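Pumilio homolog 23 (Arabidopsis thaliana, PDB 5WZJ) binds a specific sequence of 18S rRNA through an arc of Pumilio repeats and probably regulates translation and mRNA stability. Local coordinates at residues A[253-258]-A[275-280]; A[279-284]-A[288-293]; A[28-33]-A[38-43]. All coordinates share one frame; numbering follows the deposited sequence.

Contact 1 of 3, residues A[253-258]-A[275-280]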
loop_
_atom_site.group_PDB
_atom_site.type_symbol
_atom_site.label_atom_id
_atom_site.label_comp_id
_atom_site.label_asym_id
_atom_site.label_seq_id
_atom_site.Cartn_x
_atom_site.Cartn_y
_atom_site.Cartn_z
ATOM N N LEU A 253 -0.239 -17.491 19.033
ATOM C CA LEU A 253 -1.003 -18.601 18.460
ATOM C C LEU A 253 -0.651 -18.809 16.988
ATOM O O LEU A 253 -0.395 -19.936 16.551
ATOM C CB LEU A 253 -2.511 -18.360 18.629
ATOM C CG LEU A 253 -3.091 -18.316 20.048
ATOM C CD1 LEU A 253 -4.563 -17.873 20.053
ATOM C CD2 LEU A 253 -2.944 -19.663 20.742
ATOM N N ILE A 254 -0.617 -17.727 16.207
ATOM C CA ILE A 254 -0.271 -17.838 14.789
ATOM C C ILE A 254 1.132 -18.403 14.605
ATOM O O ILE A 254 1.377 -19.205 13.693
ATOM C CB ILE A 254 -0.410 -16.470 14.097
ATOM C CG1 ILE A 254 -1.884 -16.017 14.128
ATOM C CG2 ILE A 254 0.152 -16.532 12.662
ATOM C CD1 ILE A 254 -2.102 -14.633 13.544
ATOM N N LEU A 255 2.085 -17.974 15.439
ATOM C CA LEU A 255 3.468 -18.412 15.314
ATOM C C LEU A 255 3.742 -19.736 16.014
ATOM O O LEU A 255 4.884 -20.199 15.984
ATOM C CB LEU A 255 4.430 -17.341 15.861
ATOM C CG LEU A 255 4.488 -16.050 15.025
ATOM C CD1 LEU A 255 5.477 -15.048 15.610
ATOM C CD2 LEU A 255 4.836 -16.364 13.563
ATOM N N ARG A 256 2.734 -20.329 16.654
ATOM C CA ARG A 256 2.849 -21.619 17.349
ATOM C C ARG A 256 3.828 -21.571 18.519
ATOM O O ARG A 256 4.506 -22.560 18.809
ATOM C CB ARG A 256 3.241 -22.743 16.375
ATOM C CG ARG A 256 2.208 -22.939 15.251
ATOM C CD ARG A 256 2.724 -23.812 14.125
ATOM N NE ARG A 256 3.152 -25.127 14.585
ATOM C CZ ARG A 256 4.427 -25.503 14.727
ATOM N NH1 ARG A 256 4.716 -26.734 15.157
ATOM N NH2 ARG A 256 5.418 -24.656 14.447
ATOM N N CYS A 257 3.940 -20.449 19.229
ATOM C CA CYS A 257 4.914 -20.426 20.311
ATOM C C CYS A 257 4.261 -20.138 21.659
ATOM O O CYS A 257 4.881 -19.581 22.567
ATOM C CB CYS A 257 6.060 -19.461 20.010
ATOM S SG CYS A 257 5.650 -17.842 19.479
ATOM N N ASN A 258 3.026 -20.601 21.819
ATOM C CA ASN A 258 2.250 -20.405 23.039
ATOM C C ASN A 258 2.817 -21.153 24.246
ATOM O O ASN A 258 3.564 -22.120 24.101
ATOM C CB ASN A 258 0.808 -20.839 22.792
ATOM C CG ASN A 258 -0.194 -19.824 23.293
ATOM O OD1 ASN A 258 0.080 -18.624 23.312
ATOM N ND2 ASN A 258 -1.361 -20.302 23.716
ATOM N N LYS A 275 13.428 -21.969 14.993
ATOM C CA LYS A 275 13.946 -22.654 13.814
ATOM C C LYS A 275 12.844 -22.933 12.789
ATOM O O LYS A 275 13.034 -22.719 11.585
ATOM C CB LYS A 275 14.618 -23.955 14.255
ATOM C CG LYS A 275 15.558 -24.591 13.242
ATOM C CD LYS A 275 16.570 -25.500 13.952
ATOM C CE LYS A 275 17.620 -26.059 12.996
ATOM N NZ LYS A 275 17.118 -27.220 12.206
ATOM N N GLU A 276 11.685 -23.419 13.247
ATOM C CA GLU A 276 10.590 -23.711 12.325
ATOM C C GLU A 276 10.064 -22.439 11.663
ATOM O O GLU A 276 9.741 -22.442 10.467
ATOM C CB GLU A 276 9.470 -24.441 13.070
ATOM C CG GLU A 276 9.872 -25.848 13.557
ATOM C CD GLU A 276 8.802 -26.528 14.399
ATOM O OE1 GLU A 276 8.818 -27.774 14.487
ATOM O OE2 GLU A 276 7.955 -25.829 14.991
ATOM N N ILE A 277 9.959 -21.347 12.429
ATOM C CA ILE A 277 9.548 -20.058 11.866
ATOM C C ILE A 277 10.552 -19.604 10.813
ATOM O O ILE A 277 10.184 -19.251 9.689
ATOM C CB ILE A 277 9.393 -19.004 12.983
ATOM C CG1 ILE A 277 8.225 -19.355 13.908
ATOM C CG2 ILE A 277 9.175 -17.611 12.399
ATOM C CD1 ILE A 277 8.230 -18.537 15.198
ATOM N N LEU A 278 11.844 -19.645 11.155
ATOM C CA LEU A 278 12.885 -19.256 10.208
ATOM C C LEU A 278 12.835 -20.106 8.941
ATOM O O LEU A 278 12.922 -19.577 7.829
ATOM C CB LEU A 278 14.262 -19.357 10.867
ATOM C CG LEU A 278 15.462 -19.015 9.976
ATOM C CD1 LEU A 278 15.365 -17.576 9.485
ATOM C CD2 LEU A 278 16.790 -19.239 10.708
ATOM N N GLU A 279 12.669 -21.426 9.089
ATOM C CA GLU A 279 12.678 -22.331 7.939
ATOM C C GLU A 279 11.475 -22.151 7.021
ATOM O O GLU A 279 11.539 -22.553 5.856
ATOM C CB GLU A 279 12.731 -23.791 8.404
ATOM C CG GLU A 279 14.123 -24.292 8.738
ATOM C CD GLU A 279 14.111 -25.619 9.492
ATOM O OE1 GLU A 279 13.019 -26.217 9.649
ATOM O OE2 GLU A 279 15.199 -26.052 9.935
ATOM N N SER A 280 10.376 -21.590 7.515
ATOM C CA SER A 280 9.208 -21.357 6.679
ATOM C C SER A 280 9.207 -19.973 6.040
ATOM O O SER A 280 8.286 -19.663 5.277
ATOM C CB SER A 280 7.923 -21.543 7.505
ATOM O OG SER A 280 7.902 -22.802 8.155
HETATM O O HOH W 1 6.724 -29.266 15.070
#
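Arg256 and Glu276 join the end of helix 244-254 to helix 271-279 through a lopsided salt bridge. Arg256 NH2 gives a nearly straight bond to Glu276 OE2 (2.8 Å, 166°), while NH1 makes a weak one to the same oxygen. That oxygen lies in the guanidinium plane but is met from well above the plane of its own carboxylate, the two groups being turned 40° apart. A bend at chi3 (57°) of Arg256 carries the guanidinium to an extended glutamate, the two side chains crossing at about a right angle. Beneath the charges the apolar part is buried and closely packed. Ile277 CD1 sits 3.8 Å from Leu255 O and 4.0 Å from Leu255 CB, and the leucine also reaches Phe286, Ile293 and Met305. Arg256 itself, with positive phi, closes the helix in a Schellman motif, and its carbonyl is bound by Arg217. The outer side is looser and wet: a water donates to Glu276 OE1 at 2.6 Å and accepts a weak bond from Arg256 NH1. The chemistry is thus that of a buried arginine paired with one oxygen of a glutamate whose other oxygen is bound to water, next to a plain apolar contact.

Contact 2 of 3, residues A[279-284]-A[288-293]. With nucleotides of chain B.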
loop_
_atom_site.group_PDB
_atom_site.type_symbol
_atom_site.label_atom_id
_atom_site.label_comp_id
_atom_site.label_asym_id
_atom_site.label_seq_id
_atom_site.Cartn_x
_atom_site.Cartn_y
_atom_site.Cartn_z
ATOM N N GLU A 279 12.669 -21.426 9.089
ATOM C CA GLU A 279 12.678 -22.331 7.939
ATOM C C GLU A 279 11.475 -22.151 7.021
ATOM O O GLU A 279 11.539 -22.553 5.856
ATOM C CB GLU A 279 12.731 -23.791 8.404
ATOM C CG GLU A 279 14.123 -24.292 8.738
ATOM C CD GLU A 279 14.111 -25.619 9.492
ATOM O OE1 GLU A 279 13.019 -26.217 9.649
ATOM O OE2 GLU A 279 15.199 -26.052 9.935
ATOM N N SER A 280 10.376 -21.590 7.515
ATOM C CA SER A 280 9.208 -21.357 6.679
ATOM C C SER A 280 9.207 -19.973 6.040
ATOM O O SER A 280 8.286 -19.663 5.277
ATOM C CB SER A 280 7.923 -21.543 7.505
ATOM O OG SER A 280 7.902 -22.802 8.155
ATOM N N MET A 281 10.224 -19.148 6.318
ATOM C CA MET A 281 10.198 -17.730 5.954
ATOM C C MET A 281 10.286 -17.492 4.450
ATOM O O MET A 281 9.961 -16.391 3.987
ATOM C CB MET A 281 11.347 -16.995 6.652
ATOM C CG MET A 281 11.132 -15.494 6.773
ATOM S SD MET A 281 9.710 -15.128 7.840
ATOM C CE MET A 281 10.313 -15.693 9.430
ATOM N N LYS A 282 10.740 -18.480 3.678
ATOM C CA LYS A 282 10.842 -18.336 2.234
ATOM C C LYS A 282 9.571 -18.755 1.515
ATOM O O LYS A 282 9.465 -18.553 0.297
ATOM C CB LYS A 282 12.034 -19.143 1.703
ATOM C CG LYS A 282 13.366 -18.702 2.313
ATOM C CD LYS A 282 14.543 -19.533 1.804
ATOM C CE LYS A 282 15.844 -19.077 2.475
ATOM N NZ LYS A 282 17.043 -19.802 1.962
ATOM N N ASP A 283 8.605 -19.313 2.235
ATOM C CA ASP A 283 7.319 -19.637 1.633
ATOM C C ASP A 283 6.575 -18.361 1.241
ATOM O O ASP A 283 6.578 -17.370 1.979
ATOM C CB ASP A 283 6.485 -20.453 2.615
ATOM C CG ASP A 283 5.129 -20.789 2.064
ATOM O OD1 ASP A 283 5.058 -21.764 1.299
ATOM O OD2 ASP A 283 4.147 -20.075 2.380
ATOM N N ASN A 284 5.934 -18.374 0.070
ATOM C CA ASN A 284 5.282 -17.141 -0.371
ATOM C C ASN A 284 4.120 -16.754 0.541
ATOM O O ASN A 284 3.936 -15.571 0.844
ATOM C CB ASN A 284 4.787 -17.247 -1.809
ATOM C CG ASN A 284 4.073 -15.970 -2.252
ATOM O OD1 ASN A 284 4.704 -14.925 -2.411
ATOM N ND2 ASN A 284 2.751 -16.038 -2.398
ATOM N N HIS A 288 4.303 -13.327 3.386
ATOM C CA HIS A 288 3.312 -12.248 3.440
ATOM C C HIS A 288 2.714 -12.106 4.837
ATOM O O HIS A 288 2.473 -10.985 5.310
ATOM C CB HIS A 288 2.196 -12.493 2.424
ATOM C CG HIS A 288 2.523 -12.053 1.036
ATOM N ND1 HIS A 288 2.920 -12.930 0.047
ATOM C CD2 HIS A 288 2.490 -10.828 0.462
ATOM C CE1 HIS A 288 3.107 -12.262 -1.080
ATOM N NE2 HIS A 288 2.858 -10.986 -0.852
ATOM N N LEU A 289 2.435 -13.230 5.503
ATOM C CA LEU A 289 1.884 -13.166 6.859
ATOM C C LEU A 289 2.873 -12.522 7.831
ATOM O O LEU A 289 2.492 -11.690 8.662
ATOM C CB LEU A 289 1.509 -14.571 7.348
ATOM C CG LEU A 289 0.861 -14.694 8.742
ATOM C CD1 LEU A 289 -0.306 -13.718 8.899
ATOM C CD2 LEU A 289 0.359 -16.114 8.958
ATOM N N VAL A 290 4.146 -12.923 7.770
ATOM C CA VAL A 290 5.109 -12.395 8.734
ATOM C C VAL A 290 5.377 -10.902 8.489
ATOM O O VAL A 290 5.649 -10.154 9.438
ATOM C CB VAL A 290 6.404 -13.226 8.713
ATOM C CG1 VAL A 290 7.420 -12.666 9.718
ATOM C CG2 VAL A 290 6.099 -14.696 9.040
ATOM N N GLU A 291 5.302 -10.443 7.233
ATOM C CA GLU A 291 5.351 -9.003 6.968
ATOM C C GLU A 291 4.341 -8.264 7.829
ATOM O O GLU A 291 4.655 -7.241 8.442
ATOM C CB GLU A 291 5.061 -8.697 5.496
ATOM C CG GLU A 291 6.140 -9.067 4.493
ATOM C CD GLU A 291 5.719 -8.637 3.101
ATOM O OE1 GLU A 291 5.473 -9.506 2.238
ATOM O OE2 GLU A 291 5.565 -7.414 2.902
ATOM N N VAL A 292 3.115 -8.780 7.888
ATOM C CA VAL A 292 2.069 -8.089 8.629
ATOM C C VAL A 292 2.305 -8.209 10.130
ATOM O O VAL A 292 2.128 -7.239 10.877
ATOM C CB VAL A 292 0.682 -8.616 8.218
ATOM C CG1 VAL A 292 -0.395 -7.945 9.063
ATOM C CG2 VAL A 292 0.434 -8.318 6.734
ATOM N N ILE A 293 2.728 -9.388 10.594
ATOM C CA ILE A 293 3.082 -9.554 12.004
ATOM C C ILE A 293 4.087 -8.489 12.436
ATOM O O ILE A 293 3.929 -7.841 13.484
ATOM C CB ILE A 293 3.624 -10.970 12.261
ATOM C CG1 ILE A 293 2.485 -11.991 12.184
ATOM C CG2 ILE A 293 4.295 -11.036 13.620
ATOM C CD1 ILE A 293 2.969 -13.424 12.201
ATOM P P G B 7 8.153 -10.552 -9.302
ATOM O OP1 G B 7 8.474 -11.432 -10.449
ATOM O OP2 G B 7 7.142 -9.472 -9.345
ATOM O "O5'" G B 7 7.644 -11.468 -8.099
ATOM C "C5'" G B 7 8.296 -12.685 -7.787
ATOM C "C4'" G B 7 7.697 -13.325 -6.559
ATOM O "O4'" G B 7 8.147 -12.645 -5.358
ATOM C "C3'" G B 7 6.185 -13.267 -6.452
ATOM O "O3'" G B 7 5.543 -14.210 -7.290
ATOM C "C2'" G B 7 5.962 -13.499 -4.961
ATOM O "O2'" G B 7 6.102 -14.874 -4.650
ATOM C "C1'" G B 7 7.154 -12.741 -4.358
ATOM N N9 G B 7 6.756 -11.388 -3.944
ATOM C C8 G B 7 6.537 -10.297 -4.753
ATOM N N7 G B 7 6.146 -9.253 -4.082
ATOM C C5 G B 7 6.089 -9.677 -2.761
ATOM C C6 G B 7 5.727 -8.982 -1.579
ATOM O O6 G B 7 5.374 -7.806 -1.474
ATOM N N1 G B 7 5.814 -9.777 -0.441
ATOM C C2 G B 7 6.188 -11.097 -0.458
ATOM N N2 G B 7 6.204 -11.718 0.730
ATOM N N3 G B 7 6.524 -11.761 -1.556
ATOM C C4 G B 7 6.454 -10.998 -2.662
ATOM P P A B 8 4.121 -13.860 -7.954
ATOM O OP1 A B 8 3.718 -15.031 -8.769
ATOM O OP2 A B 8 4.147 -12.514 -8.558
ATOM O "O5'" A B 8 3.184 -13.744 -6.682
ATOM C "C5'" A B 8 1.866 -13.262 -6.796
ATOM C "C4'" A B 8 0.926 -14.271 -6.212
ATOM O "O4'" A B 8 1.116 -14.337 -4.773
ATOM C "C3'" A B 8 -0.553 -13.986 -6.411
ATOM O "O3'" A B 8 -1.000 -14.506 -7.661
ATOM C "C2'" A B 8 -1.183 -14.697 -5.232
ATOM O "O2'" A B 8 -1.239 -16.083 -5.545
ATOM C "C1'" A B 8 -0.122 -14.488 -4.136
ATOM N N9 A B 8 -0.326 -13.293 -3.282
ATOM C C8 A B 8 -0.369 -11.950 -3.604
ATOM N N7 A B 8 -0.533 -11.157 -2.560
ATOM C C5 A B 8 -0.573 -12.018 -1.476
ATOM C C6 A B 8 -0.708 -11.825 -0.084
ATOM N N6 A B 8 -0.857 -10.647 0.531
ATOM N N1 A B 8 -0.699 -12.932 0.697
ATOM C C2 A B 8 -0.559 -14.144 0.143
ATOM N N3 A B 8 -0.428 -14.447 -1.143
ATOM C C4 A B 8 -0.429 -13.329 -1.906
#
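The carbonyl oxygen of Asn284 is gripped twice by His288: ND1 reaches it at 2.9 Å (156°), and the backbone N adds a weak bond. The Ser287 hydroxyl lies between the carbonyls of Asp283 and Asn284 and is shared by them. The imidazole bends back to the Asn284 carbonyl because its CG stands beside the backbone N, anti to the carbonyl carbon (chi1 -83°). With ND1 engaged, the ring is held as a plate between two bases of chain B: C2 of G7 lies 3.3 Å above one face of the His288 ring, C6 of A8 lies as far from the opposite face, and both are displaced toward its rim. Asn284 holds the sugars of the same nucleotides. Its OD1 accepts from G7 O2' at 2.6 Å, its ND2 gives a weak bond to A8 O4', and its amide stands almost perpendicular to the imidazole. One turn on, Glu291 OE1 takes both G7 N1 (2.7 Å) and G7 N2 (2.8 Å), while its OE2 is salt-bridged to Arg181. With an alanine in place of His288, the two bases would probably lose the plate that spaces them and the Asn284 carbonyl its stronger histidine bond. Away from the RNA, Met281 SD packs on Val290 CG2 at 3.8 Å, tying the turn to the helix beside Phe310 and Val326. Ser287 and Glu291 are consistent with the serine-glutamate pair that specifies guanine in PUF repeats, with His288 in the stacking position of the tripartite motif.

Contact 3 of 3, residues A[28-33]-A[38-43]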
loop_
_atom_site.group_PDB
_atom_site.type_symbol
_atom_site.label_atom_id
_atom_site.label_comp_id
_atom_site.label_asym_id
_atom_site.label_seq_id
_atom_site.Cartn_x
_atom_site.Cartn_y
_atom_site.Cartn_z
ATOM N N ASN A 28 -35.518 -7.701 -14.528
ATOM C CA ASN A 28 -35.923 -6.833 -15.636
ATOM C C ASN A 28 -36.716 -5.633 -15.135
ATOM O O ASN A 28 -36.577 -4.522 -15.660
ATOM C CB ASN A 28 -36.747 -7.599 -16.675
ATOM C CG ASN A 28 -37.195 -6.690 -17.839
ATOM O OD1 ASN A 28 -36.467 -6.518 -18.829
ATOM N ND2 ASN A 28 -38.379 -6.080 -17.704
ATOM N N LEU A 29 -37.555 -5.837 -14.118
ATOM C CA LEU A 29 -38.300 -4.723 -13.548
ATOM C C LEU A 29 -37.367 -3.631 -13.035
ATOM O O LEU A 29 -37.697 -2.444 -13.129
ATOM C CB LEU A 29 -39.218 -5.223 -12.431
ATOM C CG LEU A 29 -40.171 -4.221 -11.777
ATOM C CD1 LEU A 29 -41.049 -3.530 -12.802
ATOM C CD2 LEU A 29 -41.026 -4.927 -10.748
ATOM N N PHE A 30 -36.195 -3.999 -12.509
ATOM C CA PHE A 30 -35.256 -2.980 -12.048
ATOM C C PHE A 30 -34.450 -2.375 -13.194
ATOM O O PHE A 30 -34.098 -1.192 -13.132
ATOM C CB PHE A 30 -34.314 -3.556 -10.989
ATOM C CG PHE A 30 -35.000 -3.925 -9.706
ATOM C CD1 PHE A 30 -36.277 -3.464 -9.428
ATOM C CD2 PHE A 30 -34.364 -4.728 -8.774
ATOM C CE1 PHE A 30 -36.912 -3.805 -8.242
ATOM C CE2 PHE A 30 -34.992 -5.074 -7.591
ATOM C CZ PHE A 30 -36.263 -4.612 -7.322
ATOM N N ASP A 31 -34.144 -3.158 -14.237
ATOM C CA ASP A 31 -33.464 -2.600 -15.404
ATOM C C ASP A 31 -34.284 -1.479 -16.041
ATOM O O ASP A 31 -33.725 -0.482 -16.514
ATOM C CB ASP A 31 -33.164 -3.701 -16.418
ATOM C CG ASP A 31 -32.176 -4.719 -15.891
ATOM O OD1 ASP A 31 -31.465 -4.409 -14.910
ATOM O OD2 ASP A 31 -32.111 -5.830 -16.459
ATOM N N SER A 32 -35.606 -1.625 -16.067
ATOM C CA SER A 32 -36.469 -0.482 -16.325
ATOM C C SER A 32 -36.528 0.389 -15.077
ATOM O O SER A 32 -36.543 -0.113 -13.950
ATOM C CB SER A 32 -37.876 -0.942 -16.711
ATOM O OG SER A 32 -37.828 -2.099 -17.532
ATOM N N ASN A 33 -36.551 1.704 -15.269
ATOM C CA ASN A 33 -36.630 2.628 -14.145
ATOM C C ASN A 33 -38.049 3.137 -13.927
ATOM O O ASN A 33 -38.246 4.273 -13.479
ATOM C CB ASN A 33 -35.659 3.790 -14.339
ATOM C CG ASN A 33 -34.219 3.320 -14.470
ATOM O OD1 ASN A 33 -33.601 2.890 -13.493
ATOM N ND2 ASN A 33 -33.681 3.393 -15.683
ATOM N N GLU A 38 -38.246 4.109 -3.197
ATOM C CA GLU A 38 -38.963 3.526 -2.066
ATOM C C GLU A 38 -39.657 2.225 -2.461
ATOM O O GLU A 38 -39.575 1.230 -1.736
ATOM C CB GLU A 38 -39.973 4.531 -1.504
ATOM N N GLU A 39 -40.341 2.211 -3.611
ATOM C CA GLU A 39 -40.988 0.984 -4.076
ATOM C C GLU A 39 -39.962 -0.115 -4.341
ATOM O O GLU A 39 -40.200 -1.288 -4.031
ATOM C CB GLU A 39 -41.796 1.272 -5.341
ATOM C CG GLU A 39 -42.610 0.090 -5.866
ATOM C CD GLU A 39 -43.224 0.370 -7.232
ATOM O OE1 GLU A 39 -42.980 1.461 -7.789
ATOM O OE2 GLU A 39 -43.948 -0.501 -7.754
ATOM N N ARG A 40 -38.815 0.260 -4.915
ATOM C CA ARG A 40 -37.759 -0.690 -5.235
ATOM C C ARG A 40 -37.299 -1.452 -3.998
ATOM O O ARG A 40 -37.169 -2.681 -4.022
ATOM C CB ARG A 40 -36.589 0.060 -5.870
ATOM C CG ARG A 40 -35.517 -0.817 -6.468
ATOM C CD ARG A 40 -34.400 0.046 -7.005
ATOM N NE ARG A 40 -33.476 -0.707 -7.844
ATOM C CZ ARG A 40 -32.512 -1.493 -7.375
ATOM N NH1 ARG A 40 -32.346 -1.647 -6.063
ATOM N NH2 ARG A 40 -31.714 -2.129 -8.220
ATOM N N SER A 41 -37.041 -0.739 -2.905
ATOM C CA SER A 41 -36.544 -1.416 -1.714
ATOM C C SER A 41 -37.605 -2.324 -1.107
ATOM O O SER A 41 -37.276 -3.372 -0.536
ATOM C CB SER A 41 -36.047 -0.387 -0.696
ATOM O OG SER A 41 -37.029 -0.136 0.281
ATOM N N VAL A 42 -38.882 -1.959 -1.241
ATOM C CA VAL A 42 -39.948 -2.841 -0.779
ATOM C C VAL A 42 -39.998 -4.116 -1.622
ATOM O O VAL A 42 -40.136 -5.223 -1.088
ATOM C CB VAL A 42 -41.292 -2.093 -0.785
ATOM C CG1 VAL A 42 -42.432 -3.029 -0.407
ATOM C CG2 VAL A 42 -41.237 -0.896 0.165
ATOM N N ILE A 43 -39.890 -3.983 -2.948
ATOM C CA ILE A 43 -39.875 -5.158 -3.823
ATOM C C ILE A 43 -38.662 -6.046 -3.519
ATOM O O ILE A 43 -38.771 -7.276 -3.471
ATOM C CB ILE A 43 -39.894 -4.721 -5.299
ATOM C CG1 ILE A 43 -41.250 -4.106 -5.670
ATOM C CG2 ILE A 43 -39.537 -5.893 -6.219
ATOM C CD1 ILE A 43 -41.272 -3.493 -7.064
#
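A helical hairpin near the start of the chain, made by helices 17-31 and 37-49 and their short connection, is closed by Phe30 and Arg40. The arginine crosses one face of the phenyl ring at a slant. Its chain runs out extended, with CG anti to the backbone N (chi1 -170°), and this lays both the aliphatic part and the charged end on the same face. Near its root Arg40 CG makes a CH-pi contact, 4.0 Å from the centroid of the Phe30 ring. Farther out the guanidinium stacks on the ring with the planes 29° apart, and Arg40 CZ stands 4.3 Å from the Phe30 centroid in a cation-pi contact. No hydrogen bond links the two segments, so apolar contact and this cation-pi attraction carry the joint. Thr70 of helix 64-74 touches both Phe30 and Arg40, and Leu71 also packs on Phe30, which packs the hairpin against helix 64-74. The RNA is about 14 Å away at the nearest atoms, and the contact is plain packing. Ile43 completes it with two different branches: CG2 approaches Phe30 CZ obliquely at 3.7 Å, and CD1 meets Leu29 CD2 at 4.0 Å.

In the fold
Contact 3 comes first along the chain, in the hairpin of helices 17-31 and 37-49, and closes well before contacts 1 and 2 begin. Its centre lies about 53 Å from that of contact 1 and about 48 Å from that of contact 2, with no touch to either. Contacts 1 and 2, by contrast, are neighbours with centres about 10 Å apart. They share Glu279 and Ser280, where helix 271-279 gives way to the turn before helix 284-296, and they pack together through Ile254 on Leu289 and Leu255 on Ile293. Pumilio repeat 5 is thus anchored to the preceding helix 244-254 by contact 1, while contact 2 meets the RNA on the inside of the superhelical arc.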